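Local coordinates for centrosomal protein of 192 kDa (Homo sapiens, PDB 6FVI) that serves as a centrosomal scaffold that activates AURKA and PLK1 and is required for centrosome maturation and bipolar spindle assembly, seen here in its PapD-like domain 7, at residues 44-55 with 88-99. Sequence-based numbering, arbitrary orientation.
Sequences ELENHGTTDVKW and SGLLESHGIQKV
Trp55 lays its indole flat over the backbone of Ser88 and Gly89. Gly89 N sits over the ring centre, 3.5 Å above the plane, and Leu45 CD1 packs on the opposite face. Chi1 of 63° swings the ring across the neighbouring strand, and Gly89 has no side chain to block it. At the N-H edge, a water accepts from Trp55 NE1 (2.9 Å) and donates to Gln97 OE1 and, weakly, to Leu90 O. The Gln97 side chain crosses Trp55 at about a right angle, indole and amide planes 40° apart, with Gln97 CG 3.7 Å from Trp55 CZ2. Leu91 CB lies near Trp55 CD1, and Leu91 CD2 packs on Asn47 CB (3.8 Å).

At the other end Asn47 ND2 donates to Thr51 O at 2.8 Å and to Leu91 O at 3.0 Å, both close to the amide plane. Asn47 ND2 and Val53 N reach Leu91 O from above opposite faces of its carbonyl plane. Asn47 OD1 accepts Gly49 N, closing an Asx turn. Ser93 OG donates to a lone pair of Gly49 O (2.7 Å).

Two antiparallel ladders thus join the segments in this PapD-like beta-sandwich. One buried amide ties the 47-52 loop to the end of strand 88-91, and a water satisfies the indole N-H.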
loop_
_atom_site.group_PDB
_atom_site.type_symbol
_atom_site.label_atom_id
_atom_site.label_comp_id
_atom_site.label_asym_id
_atom_site.label_seq_id
_atom_site.Cartn_x
_atom_site.Cartn_y
_atom_site.Cartn_z
ATOM N N GLU A 44 -7.392 0.084 -5.216
ATOM C CA GLU A 44 -7.823 -1.100 -5.887
ATOM C C GLU A 44 -6.639 -1.929 -6.288
ATOM O O GLU A 44 -5.604 -1.412 -6.714
ATOM C CB GLU A 44 -8.663 -0.794 -7.144
ATOM C CG GLU A 44 -10.017 -0.260 -6.804
ATOM C CD GLU A 44 -10.884 0.070 -8.028
ATOM O OE1 GLU A 44 -10.361 0.108 -9.153
ATOM O OE2 GLU A 44 -12.065 0.335 -7.813
ATOM N N LEU A 45 -6.803 -3.244 -6.129
ATOM C CA LEU A 45 -5.923 -4.216 -6.773
ATOM C C LEU A 45 -6.602 -4.718 -8.018
ATOM O O LEU A 45 -7.802 -5.012 -8.022
ATOM C CB LEU A 45 -5.642 -5.406 -5.870
ATOM C CG LEU A 45 -5.026 -4.986 -4.550
ATOM C CD1 LEU A 45 -5.069 -6.148 -3.566
ATOM C CD2 LEU A 45 -3.621 -4.478 -4.771
ATOM N N GLU A 46 -5.838 -4.820 -9.085
ATOM C CA GLU A 46 -6.405 -5.338 -10.342
ATOM C C GLU A 46 -5.487 -6.407 -10.891
ATOM O O GLU A 46 -4.278 -6.191 -11.088
ATOM C CB GLU A 46 -6.593 -4.212 -11.352
ATOM C CG GLU A 46 -7.238 -4.678 -12.644
ATOM C CD GLU A 46 -7.764 -3.592 -13.521
ATOM O OE1 GLU A 46 -7.882 -2.428 -13.084
ATOM O OE2 GLU A 46 -8.098 -3.925 -14.677
ATOM N N ASN A 47 -6.074 -7.569 -11.155
ATOM C CA ASN A 47 -5.351 -8.719 -11.682
ATOM C C ASN A 47 -5.467 -8.748 -13.205
ATOM O O ASN A 47 -6.493 -9.128 -13.743
ATOM C CB ASN A 47 -5.915 -9.986 -11.051
ATOM C CG ASN A 47 -5.240 -11.241 -11.548
ATOM O OD1 ASN A 47 -4.314 -11.200 -12.355
ATOM N ND2 ASN A 47 -5.691 -12.371 -11.028
ATOM N N HIS A 48 -4.402 -8.299 -13.864
ATOM C CA HIS A 48 -4.372 -8.309 -15.335
ATOM C C HIS A 48 -3.955 -9.624 -15.957
ATOM O O HIS A 48 -3.934 -9.729 -17.179
ATOM C CB HIS A 48 -3.431 -7.224 -15.834
ATOM C CG HIS A 48 -3.864 -5.856 -15.459
ATOM N ND1 HIS A 48 -4.827 -5.182 -16.168
ATOM C CD2 HIS A 48 -3.488 -5.033 -14.453
ATOM C CE1 HIS A 48 -5.016 -3.994 -15.624
ATOM N NE2 HIS A 48 -4.219 -3.881 -14.578
ATOM N N GLY A 49 -3.599 -10.609 -15.141
ATOM C CA GLY A 49 -3.181 -11.904 -15.652
ATOM C C GLY A 49 -4.322 -12.857 -15.805
ATOM O O GLY A 49 -5.497 -12.516 -15.625
ATOM N N THR A 50 -3.944 -14.070 -16.185
ATOM C CA THR A 50 -4.879 -15.126 -16.537
ATOM C C THR A 50 -5.086 -16.137 -15.410
ATOM O O THR A 50 -5.888 -17.059 -15.564
ATOM C CB THR A 50 -4.376 -15.898 -17.769
ATOM O OG1 THR A 50 -3.115 -16.491 -17.446
ATOM C CG2 THR A 50 -4.221 -14.965 -18.977
ATOM N N THR A 51 -4.390 -15.943 -14.289
ATOM C CA THR A 51 -4.461 -16.876 -13.183
ATOM C C THR A 51 -5.106 -16.210 -11.976
ATOM O O THR A 51 -5.135 -14.997 -11.869
ATOM C CB THR A 51 -3.066 -17.330 -12.766
ATOM O OG1 THR A 51 -2.339 -16.195 -12.269
ATOM C CG2 THR A 51 -2.339 -17.993 -13.931
ATOM N N ASP A 52 -5.640 -17.031 -11.089
ATOM C CA ASP A 52 -6.119 -16.589 -9.810
ATOM C C ASP A 52 -4.947 -16.236 -8.895
ATOM O O ASP A 52 -3.969 -16.978 -8.870
ATOM C CB ASP A 52 -6.874 -17.764 -9.253
ATOM C CG ASP A 52 -7.901 -17.381 -8.319
ATOM O OD1 ASP A 52 -8.068 -16.171 -8.043
ATOM O OD2 ASP A 52 -8.544 -18.329 -7.839
ATOM N N VAL A 53 -5.018 -15.101 -8.179
ATOM C CA VAL A 53 -3.917 -14.608 -7.390
ATOM C C VAL A 53 -4.271 -14.542 -5.922
ATOM O O VAL A 53 -5.280 -13.939 -5.532
ATOM C CB VAL A 53 -3.500 -13.240 -7.927
ATOM C CG1 VAL A 53 -2.596 -12.483 -6.968
ATOM C CG2 VAL A 53 -2.816 -13.396 -9.279
ATOM N N LYS A 54 -3.413 -15.110 -5.088
ATOM C CA LYS A 54 -3.497 -14.969 -3.632
ATOM C C LYS A 54 -2.780 -13.698 -3.233
ATOM O O LYS A 54 -1.633 -13.513 -3.621
ATOM C CB LYS A 54 -2.793 -16.131 -2.928
ATOM C CG LYS A 54 -2.514 -15.860 -1.439
ATOM C CD LYS A 54 -3.774 -15.899 -0.619
ATOM C CE LYS A 54 -3.660 -15.094 0.671
ATOM N NZ LYS A 54 -2.768 -15.827 1.602
ATOM N N TRP A 55 -3.421 -12.857 -2.426
ATOM C CA TRP A 55 -2.821 -11.604 -2.006
ATOM C C TRP A 55 -3.015 -11.381 -0.524
ATOM O O TRP A 55 -3.973 -11.869 0.080
ATOM C CB TRP A 55 -3.397 -10.431 -2.832
ATOM C CG TRP A 55 -4.868 -10.217 -2.641
ATOM C CD1 TRP A 55 -5.864 -10.794 -3.355
ATOM C CD2 TRP A 55 -5.503 -9.379 -1.676
ATOM N NE1 TRP A 55 -7.081 -10.394 -2.878
ATOM C CE2 TRP A 55 -6.888 -9.513 -1.856
ATOM C CE3 TRP A 55 -5.037 -8.486 -0.684
ATOM C CZ2 TRP A 55 -7.814 -8.807 -1.086
ATOM C CZ3 TRP A 55 -5.969 -7.787 0.060
ATOM C CH2 TRP A 55 -7.329 -7.961 -0.135
ATOM N N SER A 88 -6.683 -9.827 3.030
ATOM C CA SER A 88 -6.209 -10.874 2.149
ATOM C C SER A 88 -7.342 -11.452 1.382
ATOM O O SER A 88 -8.512 -11.186 1.690
ATOM C CB SER A 88 -5.502 -11.954 2.920
ATOM O OG SER A 88 -6.396 -12.577 3.790
ATOM N N GLY A 89 -7.006 -12.201 0.348
ATOM C CA GLY A 89 -8.028 -12.741 -0.489
ATOM C C GLY A 89 -7.471 -13.507 -1.652
ATOM O O GLY A 89 -6.256 -13.698 -1.780
ATOM N N LEU A 90 -8.385 -13.982 -2.496
ATOM C CA LEU A 90 -8.061 -14.549 -3.831
ATOM C C LEU A 90 -8.724 -13.667 -4.822
ATOM O O LEU A 90 -9.915 -13.363 -4.721
ATOM C CB LEU A 90 -8.575 -15.965 -4.098
ATOM C CG LEU A 90 -7.886 -17.086 -3.328
ATOM C CD1 LEU A 90 -8.379 -18.464 -3.708
ATOM C CD2 LEU A 90 -6.396 -17.071 -3.453
ATOM N N LEU A 91 -7.937 -13.188 -5.773
ATOM C CA LEU A 91 -8.381 -12.272 -6.803
ATOM C C LEU A 91 -8.319 -12.970 -8.139
ATOM O O LEU A 91 -7.230 -13.251 -8.668
ATOM C CB LEU A 91 -7.507 -11.031 -6.774
ATOM C CG LEU A 91 -7.873 -9.957 -7.784
ATOM C CD1 LEU A 91 -9.322 -9.550 -7.659
ATOM C CD2 LEU A 91 -6.966 -8.761 -7.605
ATOM N N GLU A 92 -9.475 -13.260 -8.703
ATOM C CA GLU A 92 -9.564 -13.994 -9.954
ATOM C C GLU A 92 -8.977 -13.195 -11.120
ATOM O O GLU A 92 -8.871 -11.973 -11.058
ATOM C CB GLU A 92 -11.015 -14.413 -10.204
ATOM C CG GLU A 92 -11.986 -13.249 -10.368
ATOM C CD GLU A 92 -13.447 -13.686 -10.352
ATOM O OE1 GLU A 92 -13.738 -14.872 -10.030
ATOM O OE2 GLU A 92 -14.325 -12.856 -10.679
ATOM N N SER A 93 -8.635 -13.914 -12.185
ATOM C CA SER A 93 -8.166 -13.324 -13.424
ATOM C C SER A 93 -9.125 -12.231 -13.855
ATOM O O SER A 93 -10.364 -12.399 -13.859
ATOM C CB SER A 93 -8.082 -14.383 -14.513
ATOM O OG SER A 93 -7.804 -13.817 -15.787
ATOM N N HIS A 94 -8.547 -11.087 -14.181
ATOM C CA HIS A 94 -9.265 -9.943 -14.657
ATOM C C HIS A 94 -10.192 -9.332 -13.625
ATOM O O HIS A 94 -11.040 -8.531 -13.956
ATOM C CB HIS A 94 -9.987 -10.240 -15.990
ATOM C CG HIS A 94 -9.096 -10.758 -17.073
ATOM N ND1 HIS A 94 -7.836 -10.260 -17.334
ATOM C CD2 HIS A 94 -9.317 -11.717 -17.998
ATOM C CE1 HIS A 94 -7.312 -10.908 -18.357
ATOM N NE2 HIS A 94 -8.190 -11.797 -18.779
ATOM N N GLY A 95 -9.993 -9.675 -12.362
ATOM C CA GLY A 95 -10.757 -9.086 -11.284
ATOM C C GLY A 95 -10.142 -7.832 -10.681
ATOM O O GLY A 95 -8.941 -7.647 -10.672
ATOM N N ILE A 96 -11.030 -7.017 -10.120
ATOM C CA ILE A 96 -10.663 -5.809 -9.377
ATOM C C ILE A 96 -11.222 -5.916 -7.969
ATOM O O ILE A 96 -12.435 -6.104 -7.779
ATOM C CB ILE A 96 -11.224 -4.545 -10.082
ATOM C CG1 ILE A 96 -10.691 -4.405 -11.507
ATOM C CG2 ILE A 96 -10.915 -3.302 -9.242
ATOM C CD1 ILE A 96 -11.487 -3.462 -12.379
ATOM N N GLN A 97 -10.332 -5.778 -6.982
ATOM C CA GLN A 97 -10.674 -5.787 -5.570
ATOM C C GLN A 97 -10.490 -4.399 -4.992
ATOM O O GLN A 97 -9.382 -3.861 -4.994
ATOM C CB GLN A 97 -9.755 -6.758 -4.824
ATOM C CG GLN A 97 -9.902 -6.728 -3.307
ATOM C CD GLN A 97 -11.210 -7.315 -2.836
ATOM O OE1 GLN A 97 -11.463 -8.496 -3.066
ATOM N NE2 GLN A 97 -12.029 -6.519 -2.161
ATOM N N LYS A 98 -11.543 -3.844 -4.415
ATOM C CA LYS A 98 -11.420 -2.595 -3.707
ATOM C C LYS A 98 -10.974 -2.886 -2.266
ATOM O O LYS A 98 -11.555 -3.747 -1.587
ATOM C CB LYS A 98 -12.748 -1.827 -3.731
ATOM C CG LYS A 98 -12.640 -0.435 -3.124
ATOM C CD LYS A 98 -14.003 0.133 -2.841
ATOM C CE LYS A 98 -14.476 0.993 -3.981
ATOM N NZ LYS A 98 -14.312 2.430 -3.634
ATOM N N VAL A 99 -9.966 -2.143 -1.837
ATOM C CA VAL A 99 -9.509 -2.197 -0.450
ATOM C C VAL A 99 -9.960 -0.862 0.182
ATOM O O VAL A 99 -9.526 0.206 -0.233
ATOM C CB VAL A 99 -8.001 -2.379 -0.358
ATOM C CG1 VAL A 99 -7.553 -2.347 1.106
ATOM C CG2 VAL A 99 -7.582 -3.709 -1.002
HETATM O O HOH W 1 -9.711 -10.456 -4.030
#